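Local coordinates for lectin 2 (Agrocybe aegerita, PDB 4TQM), which binds N-acetylglucosamine at several sites around its beta-propeller and probably recognises glycans that end in this sugar, at residues 115-120 / 172-177; 137-142 / 155-160. The protein carries 1 engineered substitution. One frame throughout, in Å; residues are numbered along the deposited sequence.

Interaction 1: 115-120 / 172-177. With NAG (2-acetamido-2-deoxy-beta-D-glucopyranose), chain C; NAG (2-acetamido-2-deoxy-beta-D-glucopyranose), chain D.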
ATOM      1  N   LYS A 115      -8.624  -9.990 -11.702  1.00 18.63           N
ATOM      2  CA  LYS A 115      -9.358  -9.034 -12.527  1.00 18.43           C
ATOM      3  C   LYS A 115      -9.726  -7.745 -11.802  1.00 22.01           C
ATOM      4  O   LYS A 115      -9.878  -6.693 -12.429  1.00 16.32           O
ATOM      5  CB  LYS A 115     -10.641  -9.682 -13.060  1.00 17.41           C
ATOM      6  CG  LYS A 115     -10.418 -10.919 -13.909  1.00 18.72           C
ATOM      7  CD  LYS A 115     -11.740 -11.580 -14.289  1.00 25.09           C
ATOM      8  CE  LYS A 115     -12.623 -10.642 -15.098  1.00 28.60           C
ATOM      9  NZ  LYS A 115     -13.924 -11.272 -15.470  1.00 30.17           N
ATOM     10  N   HIS A 116      -9.872  -7.828 -10.483  1.00 16.85           N
ATOM     11  CA  HIS A 116     -10.480  -6.744  -9.723  1.00 15.35           C
ATOM     12  C   HIS A 116      -9.603  -6.261  -8.578  1.00 16.68           C
ATOM     13  O   HIS A 116      -8.687  -6.964  -8.144  1.00 15.51           O
ATOM     14  CB  HIS A 116     -11.835  -7.204  -9.181  1.00 15.99           C
ATOM     15  CG  HIS A 116     -12.719  -7.820 -10.220  1.00 16.82           C
ATOM     16  ND1 HIS A 116     -13.280  -9.075 -10.075  1.00 16.90           N
ATOM     17  CD2 HIS A 116     -13.138  -7.360 -11.421  1.00 15.99           C
ATOM     18  CE1 HIS A 116     -14.002  -9.355 -11.139  1.00 17.67           C
ATOM     19  NE2 HIS A 116     -13.938  -8.332 -11.975  1.00 21.10           N
ATOM     20  N   LEU A 117      -9.889  -5.055  -8.093  1.00 14.36           N
ATOM     21  CA  LEU A 117      -9.177  -4.519  -6.936  1.00 17.68           C
ATOM     22  C   LEU A 117     -10.163  -4.255  -5.805  1.00 17.66           C
ATOM     23  O   LEU A 117     -11.326  -3.953  -6.054  1.00 18.86           O
ATOM     24  CB  LEU A 117      -8.433  -3.233  -7.306  1.00 15.59           C
ATOM     25  CG  LEU A 117      -7.324  -3.383  -8.349  1.00 19.28           C
ATOM     26  CD1 LEU A 117      -6.890  -2.023  -8.889  1.00 15.64           C
ATOM     27  CD2 LEU A 117      -6.136  -4.125  -7.751  1.00 16.24           C
ATOM     28  N   ARG A 118      -9.705  -4.379  -4.563  1.00 19.03           N
ATOM     29  CA  ARG A 118     -10.563  -4.107  -3.412  1.00 18.56           C
ATOM     30  C   ARG A 118      -9.808  -3.371  -2.305  1.00 18.11           C
ATOM     31  O   ARG A 118      -8.808  -3.863  -1.781  1.00 18.25           O
ATOM     32  CB  ARG A 118     -11.201  -5.399  -2.887  1.00 21.52           C
ATOM     33  CG  ARG A 118     -12.433  -5.849  -3.676  1.00 21.59           C
ATOM     34  CD  ARG A 118     -12.747  -7.322  -3.448  1.00 17.34           C
ATOM     35  NE  ARG A 118     -11.703  -8.181  -4.001  1.00 17.41           N
ATOM     36  CZ  ARG A 118     -11.711  -9.509  -3.946  1.00 17.51           C
ATOM     37  NH1 ARG A 118     -12.713 -10.150  -3.356  1.00 20.28           N
ATOM     38  NH2 ARG A 118     -10.712 -10.200  -4.481  1.00 17.25           N
ATOM     39  N   TYR A 119     -10.304  -2.185  -1.962  1.00 19.82           N
ATOM     40  CA  TYR A 119      -9.668  -1.300  -0.995  1.00 18.74           C
ATOM     41  C   TYR A 119     -10.617  -0.929   0.143  1.00 19.26           C
ATOM     42  O   TYR A 119     -11.845  -1.047   0.019  1.00 19.63           O
ATOM     43  CB  TYR A 119      -9.233  -0.002  -1.676  1.00 16.45           C
ATOM     44  CG  TYR A 119      -8.135  -0.137  -2.708  1.00 17.14           C
ATOM     45  CD1 TYR A 119      -7.013  -0.921  -2.467  1.00 12.84           C
ATOM     46  CD2 TYR A 119      -8.215   0.536  -3.920  1.00 17.45           C
ATOM     47  CE1 TYR A 119      -6.009  -1.031  -3.405  1.00 14.82           C
ATOM     48  CE2 TYR A 119      -7.216   0.430  -4.865  1.00 18.53           C
ATOM     49  CZ  TYR A 119      -6.116  -0.353  -4.604  1.00 18.07           C
ATOM     50  OH  TYR A 119      -5.124  -0.458  -5.549  1.00 17.37           O
ATOM     51  N   LEU A 120     -10.028  -0.459   1.239  1.00 16.38           N
ATOM     52  CA  LEU A 120     -10.769   0.108   2.357  1.00 21.04           C
ATOM     53  C   LEU A 120     -10.270   1.531   2.597  1.00 19.55           C
ATOM     54  O   LEU A 120      -9.084   1.744   2.860  1.00 20.30           O
ATOM     55  CB  LEU A 120     -10.561  -0.737   3.610  1.00 17.90           C
ATOM     56  CG  LEU A 120     -11.037  -2.187   3.496  1.00 20.82           C
ATOM     57  CD1 LEU A 120     -10.316  -3.056   4.502  1.00 18.65           C
ATOM     58  CD2 LEU A 120     -12.541  -2.274   3.692  1.00 17.85           C
ATOM     59  N   HIS A 172      -2.253  -1.764 -16.354  1.00 14.69           N
ATOM     60  CA  HIS A 172      -2.736  -0.514 -15.785  1.00 11.61           C
ATOM     61  C   HIS A 172      -2.637  -0.476 -14.263  1.00 21.81           C
ATOM     62  O   HIS A 172      -2.542  -1.521 -13.612  1.00 11.59           O
ATOM     63  CB  HIS A 172      -4.191  -0.305 -16.205  1.00 16.10           C
ATOM     64  CG  HIS A 172      -4.419  -0.449 -17.676  1.00 16.34           C
ATOM     65  ND1 HIS A 172      -5.434  -1.224 -18.202  1.00 18.26           N
ATOM     66  CD2 HIS A 172      -3.768   0.082 -18.738  1.00 17.69           C
ATOM     67  CE1 HIS A 172      -5.394  -1.165 -19.519  1.00 21.65           C
ATOM     68  NE2 HIS A 172      -4.392  -0.376 -19.872  1.00 17.65           N
ATOM     69  N   LEU A 173      -2.668   0.733 -13.702  1.00 18.40           N
ATOM     70  CA  LEU A 173      -2.604   0.898 -12.249  1.00 17.41           C
ATOM     71  C   LEU A 173      -3.774   1.737 -11.740  1.00 18.99           C
ATOM     72  O   LEU A 173      -4.223   2.648 -12.421  1.00 14.77           O
ATOM     73  CB  LEU A 173      -1.278   1.546 -11.840  1.00 17.09           C
ATOM     74  CG  LEU A 173      -0.005   0.724 -12.064  1.00 19.05           C
ATOM     75  CD1 LEU A 173       1.229   1.614 -11.984  1.00 19.01           C
ATOM     76  CD2 LEU A 173       0.090  -0.410 -11.052  1.00 16.43           C
ATOM     77  N   ARG A 174      -4.271   1.433 -10.543  1.00 17.67           N
ATOM     78  CA  ARG A 174      -5.397   2.179  -9.985  1.00 13.42           C
ATOM     79  C   ARG A 174      -5.217   2.425  -8.492  1.00 17.45           C
ATOM     80  O   ARG A 174      -5.289   1.497  -7.684  1.00 16.27           O
ATOM     81  CB  ARG A 174      -6.720   1.453 -10.254  1.00 15.56           C
ATOM     82  CG  ARG A 174      -7.280   1.654 -11.661  1.00 15.16           C
ATOM     83  CD  ARG A 174      -8.275   0.564 -12.021  1.00 15.21           C
ATOM     84  NE  ARG A 174      -7.625  -0.740 -12.143  1.00 16.50           N
ATOM     85  CZ  ARG A 174      -8.267  -1.875 -12.402  1.00 17.84           C
ATOM     86  NH1 ARG A 174      -9.583  -1.875 -12.565  1.00 13.50           N
ATOM     87  NH2 ARG A 174      -7.591  -3.015 -12.499  1.00 14.53           N
ATOM     88  N   PHE A 175      -4.983   3.687  -8.143  1.00 13.30           N
ATOM     89  CA  PHE A 175      -4.695   4.099  -6.773  1.00 19.89           C
ATOM     90  C   PHE A 175      -5.772   5.047  -6.255  1.00 19.49           C
ATOM     91  O   PHE A 175      -6.536   5.622  -7.035  1.00 19.45           O
ATOM     92  CB  PHE A 175      -3.353   4.839  -6.705  1.00 17.48           C
ATOM     93  CG  PHE A 175      -2.183   4.065  -7.255  1.00 20.89           C
ATOM     94  CD1 PHE A 175      -1.090   4.736  -7.782  1.00 18.02           C
ATOM     95  CD2 PHE A 175      -2.164   2.677  -7.234  1.00 13.84           C
ATOM     96  CE1 PHE A 175      -0.006   4.042  -8.286  1.00 18.65           C
ATOM     97  CE2 PHE A 175      -1.081   1.977  -7.735  1.00 17.36           C
ATOM     98  CZ  PHE A 175      -0.001   2.659  -8.261  1.00 17.12           C
ATOM     99  N   LEU A 176      -5.813   5.220  -4.937  1.00 16.50           N
ATOM    100  CA  LEU A 176      -6.633   6.263  -4.328  1.00 17.35           C
ATOM    101  C   LEU A 176      -5.710   7.294  -3.684  1.00 20.13           C
ATOM    102  O   LEU A 176      -4.771   6.933  -2.973  1.00 17.99           O
ATOM    103  CB  LEU A 176      -7.583   5.672  -3.281  1.00 22.10           C
ATOM    104  CG  LEU A 176      -8.594   4.615  -3.740  1.00 19.46           C
ATOM    105  CD1 LEU A 176      -9.432   4.122  -2.565  1.00 17.97           C
ATOM    106  CD2 LEU A 176      -9.488   5.150  -4.849  1.00 19.44           C
ATOM    107  N   ALA A 177      -5.975   8.573  -3.941  1.00 17.40           N
ATOM    108  CA  ALA A 177      -5.141   9.657  -3.423  1.00 18.59           C
ATOM    109  C   ALA A 177      -5.819  11.011  -3.598  1.00 18.50           C
ATOM    110  O   ALA A 177      -6.550  11.226  -4.562  1.00 19.98           O
ATOM    111  CB  ALA A 177      -3.783   9.658  -4.118  1.00 17.59           C
TER
HETATM  112  C1  NAG C   3     -21.392  -7.550 -10.092  1.00 24.66           C
HETATM  113  C2  NAG C   3     -20.423  -7.080  -9.014  1.00 23.93           C
HETATM  114  C3  NAG C   3     -21.106  -7.172  -7.655  1.00 23.53           C
HETATM  115  C4  NAG C   3     -22.397  -6.363  -7.687  1.00 27.96           C
HETATM  116  C5  NAG C   3     -23.289  -6.823  -8.837  1.00 25.20           C
HETATM  117  C6  NAG C   3     -24.525  -5.932  -8.934  1.00 26.94           C
HETATM  118  C7  NAG C   3     -18.087  -7.424  -9.636  1.00 23.78           C
HETATM  119  C8  NAG C   3     -16.887  -8.320  -9.536  1.00 20.18           C
HETATM  120  N2  NAG C   3     -19.201  -7.866  -9.051  1.00 20.41           N
HETATM  121  O3  NAG C   3     -20.258  -6.690  -6.637  1.00 20.31           O
HETATM  122  O4  NAG C   3     -23.092  -6.486  -6.463  1.00 24.58           O
HETATM  123  O5  NAG C   3     -22.588  -6.793 -10.066  1.00 26.19           O
HETATM  124  O6  NAG C   3     -25.319  -6.330 -10.029  1.00 35.90           O
HETATM  125  O7  NAG C   3     -18.010  -6.352 -10.240  1.00 22.54           O
HETATM  126  C1  NAG D   3      -9.865   4.617 -22.367  1.00 16.29           C
HETATM  127  C2  NAG D   3      -9.733   4.404 -20.861  1.00 17.55           C
HETATM  128  C3  NAG D   3     -11.091   4.608 -20.202  1.00 17.23           C
HETATM  129  C4  NAG D   3     -11.670   5.958 -20.598  1.00 17.40           C
HETATM  130  C5  NAG D   3     -11.687   6.120 -22.114  1.00 21.45           C
HETATM  131  C6  NAG D   3     -12.151   7.523 -22.492  1.00 26.82           C
HETATM  132  C7  NAG D   3      -7.934   2.843 -20.302  1.00 17.90           C
HETATM  133  C8  NAG D   3      -7.615   1.487 -19.750  1.00 17.27           C
HETATM  134  N2  NAG D   3      -9.218   3.078 -20.585  1.00 16.63           N
HETATM  135  O3  NAG D   3     -10.968   4.543 -18.799  1.00 18.91           O
HETATM  136  O4  NAG D   3     -12.982   6.080 -20.096  1.00 20.72           O
HETATM  137  O5  NAG D   3     -10.400   5.893 -22.652  1.00 18.88           O
HETATM  138  O6  NAG D   3     -11.890   7.763 -23.857  1.00 27.69           O
HETATM  139  O7  NAG D   3      -7.031   3.663 -20.479  1.00 18.34           O
HETATM  140  O   HOH W   1      -8.288  -5.249 -14.207  1.00 14.79           O
HETATM  141  O   HOH W   2     -11.493  -4.189 -12.493  1.00 16.04           O
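Tyr-119 and Arg-174 supply the direct hydrogen bond of this contact: the phenol OH donates to the backbone O of Arg-174 at 2.9 Å. The bond is nearly straight at the acceptor (C=O...donor angle 171°), and the carbonyl O lies in the plane of the ring, at its edge. With chi1 at -66°, the ring CG sits beside the backbone N, and the phenol spans the gap between two strands whose axes, over these short segments, come no nearer than 9.4 Å and run almost parallel.

Water makes the second polar link. Lys-115 O faces the guanidinium edge of Arg-174 but stands too far off for direct bonding. Water 1 donates to Lys-115 O and accepts from Arg-174 NH2 at 2.9 Å, while water 2 joins the same carbonyl to Arg-174 NH1, 3.0 Å from that nitrogen. NH1 is also bonded to Phe-160 O.

Van der Waals contact is sparse. Leu-117 CD1 lies over one face of the Arg-174 guanidinium, 3.6 Å from Arg-174 NE, and also touches Arg-174 CB. The purely apolar pair is Tyr-119 CD2 with Leu-176 CD1, 4.0 Å apart, the two side chains passing antiparallel to one another.

Near the start of each segment a histidine has one ring face under an acetamido methyl: His-116 CE1 is 3.5 Å from C8 of NAG (chain C), and His-172 repeats this with NAG (chain D).

The chemistry implies that neighbouring blades are joined here through side chains and waters, with the guanidinium N-H groups of Arg-174 donating to both waters and the cation probably polarising water 1 toward the carbonyl of Lys-115.

Interaction 2: 137-142 / 155-160. With GAL (beta-D-galactopyranose), chain B; NAG (2-acetamido-2-deoxy-beta-D-glucopyranose), chain D; NAG (2-acetamido-2-deoxy-beta-D-glucopyranose), chain E.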
ATOM      1  N   LYS A 137     -17.876  -3.755 -13.845  1.00 16.51           N
ATOM      2  CA  LYS A 137     -18.574  -2.698 -14.571  1.00 24.42           C
ATOM      3  C   LYS A 137     -18.162  -1.298 -14.128  1.00 22.11           C
ATOM      4  O   LYS A 137     -18.729  -0.304 -14.586  1.00 19.13           O
ATOM      5  CB  LYS A 137     -20.087  -2.863 -14.426  1.00 25.65           C
ATOM      6  CG  LYS A 137     -20.615  -4.190 -14.931  1.00 20.45           C
ATOM      7  CD  LYS A 137     -20.204  -4.444 -16.368  1.00 31.25           C
ATOM      8  CE  LYS A 137     -20.931  -5.651 -16.930  1.00 30.28           C
ATOM      9  NZ  LYS A 137     -20.804  -6.824 -16.024  1.00 30.89           N
ATOM     10  N   GLY A 138     -17.177  -1.222 -13.242  1.00 19.77           N
ATOM     11  CA  GLY A 138     -16.706   0.058 -12.752  1.00 21.10           C
ATOM     12  C   GLY A 138     -16.407   0.048 -11.268  1.00 21.88           C
ATOM     13  O   GLY A 138     -16.049  -0.986 -10.699  1.00 21.03           O
ATOM     14  N   VAL A 139     -16.561   1.208 -10.639  1.00 20.50           N
ATOM     15  CA  VAL A 139     -16.258   1.372  -9.224  1.00 20.58           C
ATOM     16  C   VAL A 139     -17.496   1.147  -8.358  1.00 21.25           C
ATOM     17  O   VAL A 139     -18.516   1.817  -8.527  1.00 20.86           O
ATOM     18  CB  VAL A 139     -15.677   2.773  -8.941  1.00 20.26           C
ATOM     19  CG1 VAL A 139     -15.289   2.909  -7.476  1.00 17.94           C
ATOM     20  CG2 VAL A 139     -14.478   3.035  -9.840  1.00 19.48           C
ATOM     21  N   LEU A 140     -17.391   0.195  -7.434  1.00 20.17           N
ATOM     22  CA  LEU A 140     -18.477  -0.154  -6.525  1.00 21.58           C
ATOM     23  C   LEU A 140     -18.115   0.310  -5.125  1.00 19.40           C
ATOM     24  O   LEU A 140     -17.012   0.051  -4.652  1.00 18.41           O
ATOM     25  CB  LEU A 140     -18.684  -1.671  -6.490  1.00 19.89           C
ATOM     26  CG  LEU A 140     -19.263  -2.472  -7.662  1.00 22.46           C
ATOM     27  CD1 LEU A 140     -20.667  -2.018  -8.006  1.00 28.64           C
ATOM     28  CD2 LEU A 140     -18.360  -2.441  -8.889  1.00 20.32           C
ATOM     29  N   VAL A 141     -19.041   0.985  -4.455  1.00 19.42           N
ATOM     30  CA  VAL A 141     -18.779   1.471  -3.104  1.00 20.93           C
ATOM     31  C   VAL A 141     -19.817   0.955  -2.110  1.00 20.62           C
ATOM     32  O   VAL A 141     -21.017   0.994  -2.381  1.00 22.12           O
ATOM     33  CB  VAL A 141     -18.751   3.017  -3.058  1.00 20.60           C
ATOM     34  CG1 VAL A 141     -18.609   3.515  -1.623  1.00 24.68           C
ATOM     35  CG2 VAL A 141     -17.626   3.556  -3.925  1.00 21.29           C
ATOM     36  N   SER A 142     -19.345   0.454  -0.972  1.00 21.64           N
ATOM     37  CA  SER A 142     -20.213   0.163   0.165  1.00 22.53           C
ATOM     38  C   SER A 142     -19.936   1.155   1.285  1.00 20.24           C
ATOM     39  O   SER A 142     -18.849   1.163   1.871  1.00 19.57           O
ATOM     40  CB  SER A 142     -20.006  -1.261   0.676  1.00 22.67           C
ATOM     41  OG  SER A 142     -20.716  -1.458   1.887  1.00 25.95           O
ATOM     42  N   LEU A 155     -22.751   0.736  -7.736  1.00 21.80           N
ATOM     43  CA  LEU A 155     -21.909   1.206  -8.831  1.00 25.23           C
ATOM     44  C   LEU A 155     -22.012   2.723  -8.926  1.00 24.64           C
ATOM     45  O   LEU A 155     -23.059   3.253  -9.295  1.00 26.95           O
ATOM     46  CB  LEU A 155     -22.329   0.557 -10.152  1.00 23.92           C
ATOM     47  CG  LEU A 155     -21.411   0.774 -11.358  1.00 26.39           C
ATOM     48  CD1 LEU A 155     -20.044   0.153 -11.107  1.00 23.50           C
ATOM     49  CD2 LEU A 155     -22.034   0.209 -12.630  1.00 28.05           C
ATOM     50  N   VAL A 156     -20.929   3.416  -8.582  1.00 26.35           N
ATOM     51  CA  VAL A 156     -20.940   4.878  -8.521  1.00 24.31           C
ATOM     52  C   VAL A 156     -20.201   5.534  -9.687  1.00 22.26           C
ATOM     53  O   VAL A 156     -20.234   6.757  -9.841  1.00 21.34           O
ATOM     54  CB  VAL A 156     -20.329   5.395  -7.202  1.00 17.70           C
ATOM     55  CG1 VAL A 156     -21.088   4.836  -6.001  1.00 22.63           C
ATOM     56  CG2 VAL A 156     -18.856   5.034  -7.124  1.00 18.92           C
ATOM     57  N   LEU A 157     -19.523   4.727 -10.496  1.00 20.28           N
ATOM     58  CA  LEU A 157     -18.796   5.241 -11.656  1.00 24.36           C
ATOM     59  C   LEU A 157     -18.520   4.130 -12.658  1.00 20.86           C
ATOM     60  O   LEU A 157     -17.853   3.145 -12.337  1.00 21.32           O
ATOM     61  CB  LEU A 157     -17.479   5.899 -11.231  1.00 21.86           C
ATOM     62  CG  LEU A 157     -16.481   6.244 -12.346  1.00 23.99           C
ATOM     63  CD1 LEU A 157     -17.085   7.207 -13.355  1.00 22.08           C
ATOM     64  CD2 LEU A 157     -15.197   6.819 -11.758  1.00 22.57           C
ATOM     65  N   LYS A 158     -19.030   4.295 -13.874  1.00 22.82           N
ATOM     66  CA  LYS A 158     -18.844   3.301 -14.922  1.00 24.24           C
ATOM     67  C   LYS A 158     -17.501   3.465 -15.635  1.00 24.66           C
ATOM     68  O   LYS A 158     -17.455   3.694 -16.845  1.00 21.83           O
ATOM     69  CB  LYS A 158     -19.994   3.373 -15.930  1.00 29.45           C
ATOM     70  CG  LYS A 158     -21.326   2.865 -15.394  1.00 29.96           C
ATOM     71  CD  LYS A 158     -22.471   3.252 -16.323  1.00 31.57           C
ATOM     72  CE  LYS A 158     -23.709   2.403 -16.070  1.00 38.61           C
ATOM     73  NZ  LYS A 158     -24.121   2.426 -14.642  1.00 36.03           N
ATOM     74  N   ASP A 159     -16.413   3.347 -14.878  1.00 19.99           N
ATOM     75  CA  ASP A 159     -15.069   3.407 -15.451  1.00 22.64           C
ATOM     76  C   ASP A 159     -14.081   2.736 -14.502  1.00 18.21           C
ATOM     77  O   ASP A 159     -14.448   2.363 -13.389  1.00 20.03           O
ATOM     78  CB  ASP A 159     -14.653   4.858 -15.714  1.00 18.55           C
ATOM     79  CG  ASP A 159     -13.756   5.000 -16.939  1.00 24.47           C
ATOM     80  OD1 ASP A 159     -13.024   4.043 -17.267  1.00 21.75           O
ATOM     81  OD2 ASP A 159     -13.786   6.073 -17.578  1.00 22.71           O
ATOM     82  N   PHE A 160     -12.836   2.589 -14.950  1.00 18.17           N
ATOM     83  CA  PHE A 160     -11.787   1.920 -14.177  1.00 16.41           C
ATOM     84  C   PHE A 160     -12.162   0.476 -13.850  1.00 18.21           C
ATOM     85  O   PHE A 160     -11.701  -0.085 -12.850  1.00 19.42           O
ATOM     86  CB  PHE A 160     -11.458   2.688 -12.888  1.00 15.77           C
ATOM     87  CG  PHE A 160     -11.101   4.131 -13.112  1.00 22.00           C
ATOM     88  CD1 PHE A 160      -9.855   4.482 -13.604  1.00 18.56           C
ATOM     89  CD2 PHE A 160     -12.006   5.140 -12.812  1.00 20.89           C
ATOM     90  CE1 PHE A 160      -9.520   5.811 -13.804  1.00 21.38           C
ATOM     91  CE2 PHE A 160     -11.676   6.472 -13.011  1.00 18.03           C
ATOM     92  CZ  PHE A 160     -10.432   6.807 -13.505  1.00 21.26           C
TER
HETATM   93  C1  GAL B   2     -20.534  -9.873 -14.444  1.00 24.85           C
HETATM   94  C2  GAL B   2     -20.084  -9.049 -13.242  1.00 26.85           C
HETATM   95  C3  GAL B   2     -21.256  -8.660 -12.348  1.00 22.65           C
HETATM   96  C4  GAL B   2     -22.425  -8.121 -13.167  1.00 26.59           C
HETATM   97  C5  GAL B   2     -22.732  -9.074 -14.318  1.00 25.16           C
HETATM   98  C6  GAL B   2     -23.903  -8.567 -15.151  1.00 24.44           C
HETATM   99  O2  GAL B   2     -19.173  -9.804 -12.478  1.00 24.36           O
HETATM  100  O3  GAL B   2     -20.833  -7.683 -11.421  1.00 24.46           O
HETATM  101  O4  GAL B   2     -22.123  -6.837 -13.672  1.00 24.15           O
HETATM  102  O5  GAL B   2     -21.579  -9.208 -15.122  1.00 19.56           O
HETATM  103  O6  GAL B   2     -24.383  -9.617 -15.962  1.00 25.78           O
HETATM  104  C1  NAG D   3      -9.865   4.617 -22.367  1.00 16.29           C
HETATM  105  C2  NAG D   3      -9.733   4.404 -20.861  1.00 17.55           C
HETATM  106  C3  NAG D   3     -11.091   4.608 -20.202  1.00 17.23           C
HETATM  107  C4  NAG D   3     -11.670   5.958 -20.598  1.00 17.40           C
HETATM  108  C5  NAG D   3     -11.687   6.120 -22.114  1.00 21.45           C
HETATM  109  C6  NAG D   3     -12.151   7.523 -22.492  1.00 26.82           C
HETATM  110  C7  NAG D   3      -7.934   2.843 -20.302  1.00 17.90           C
HETATM  111  C8  NAG D   3      -7.615   1.487 -19.750  1.00 17.27           C
HETATM  112  N2  NAG D   3      -9.218   3.078 -20.585  1.00 16.63           N
HETATM  113  O3  NAG D   3     -10.968   4.543 -18.799  1.00 18.91           O
HETATM  114  O4  NAG D   3     -12.982   6.080 -20.096  1.00 20.72           O
HETATM  115  O5  NAG D   3     -10.400   5.893 -22.652  1.00 18.88           O
HETATM  116  O6  NAG D   3     -11.890   7.763 -23.857  1.00 27.69           O
HETATM  117  O7  NAG D   3      -7.031   3.663 -20.479  1.00 18.34           O
HETATM  118  C1  NAG E   1     -18.382 -12.433 -18.867  1.00 45.13           C
HETATM  119  C2  NAG E   1     -17.652 -12.851 -17.592  1.00 39.31           C
HETATM  120  C3  NAG E   1     -18.449 -12.438 -16.349  1.00 34.98           C
HETATM  121  C4  NAG E   1     -18.788 -10.950 -16.418  1.00 36.19           C
HETATM  122  C5  NAG E   1     -19.417 -10.622 -17.772  1.00 34.31           C
HETATM  123  C6  NAG E   1     -19.694  -9.135 -17.945  1.00 34.74           C
HETATM  124  C7  NAG E   1     -16.414 -14.830 -18.304  1.00 47.57           C
HETATM  125  C8  NAG E   1     -15.285 -15.419 -17.517  1.00 46.57           C
HETATM  126  N2  NAG E   1     -17.415 -14.286 -17.606  1.00 47.81           N
HETATM  127  O1  NAG E   1     -17.644 -12.794 -20.018  1.00 54.43           O
HETATM  128  O3  NAG E   1     -17.714 -12.698 -15.174  1.00 43.68           O
HETATM  129  O4  NAG E   1     -19.676 -10.577 -15.382  1.00 34.29           O
HETATM  130  O5  NAG E   1     -18.586 -11.039 -18.836  1.00 46.40           O
HETATM  131  O6  NAG E   1     -21.021  -8.844 -17.566  1.00 43.80           O
HETATM  132  O7  NAG E   1     -16.375 -14.871 -19.535  1.00 53.15           O
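Gly-138 presses its bare CA against two backbone carbonyls, lying 3.3 Å from both Leu-157 O and Asp-159 O in CA-H...O contacts. At phi 139° and psi -151°, it brings its CA this close to the two carbonyls because it bears no side chain.

Leu-157 O is the busy acceptor. Besides that CA it takes the N-H of Val-139 at 2.9 Å, in the carbonyl plane, and a weak bond from Asp-159 N across the inverse gamma turn centred on Lys-158. Val-156 N returns a bond to Val-139 O, so that Val-156 and Leu-157 together lie opposite Val-139 in the manner of a beta bulge. Leu-157 N is buried with no partner in the model, probably a consequence of the irregular register.

Leu-155 has its CG trans to the backbone N (chi1 -171°), which lays CD1 3.4 Å from Val-139 O and alongside the Gly-138 carbonyl carbon. On the same face, Leu-140 CD1 packs on Leu-155 CB at 3.7 Å. Val-156 CG2, between its own N and carbonyl carbon, meets Val-141 CG2, the side chains crossing at about a right angle.

The loop ends hold sugar. Asp-159 OD1 and OD2 each accept a hydroxyl of NAG (chain D), O3 and O4 respectively, and OD1 also takes Phe-160 N, which approaches from the anti side. Lys-137 NZ donates to O4 of GAL at 2.7 Å and to O6 of NAG (chain E).

This is the outer antiparallel hairpin of a four-stranded propeller blade, with sugar-binding residues in the loops at one end of its strands.

Overall arrangement
Interaction 1 joins the first strands of two successive blades near the middle of the propeller, while interaction 2 pairs the last two strands of the earlier blade; the centres of the two contacts lie about 11 Å apart. Along the chain, interaction 2 is nested inside the loop that interaction 1 closes. They touch where Arg-174 NH1 lies 2.8 Å from Phe-160 O, a probable hydrogen bond. Segments 172-177 and 155-160 both line the site of NAG (chain D), which Gly-165, Trp-167 and Asp-192 complete. A neighbouring site holds a trisaccharide, whose terminal NAG (chain C) meets 115-120 and whose other two sugars meet 137-142.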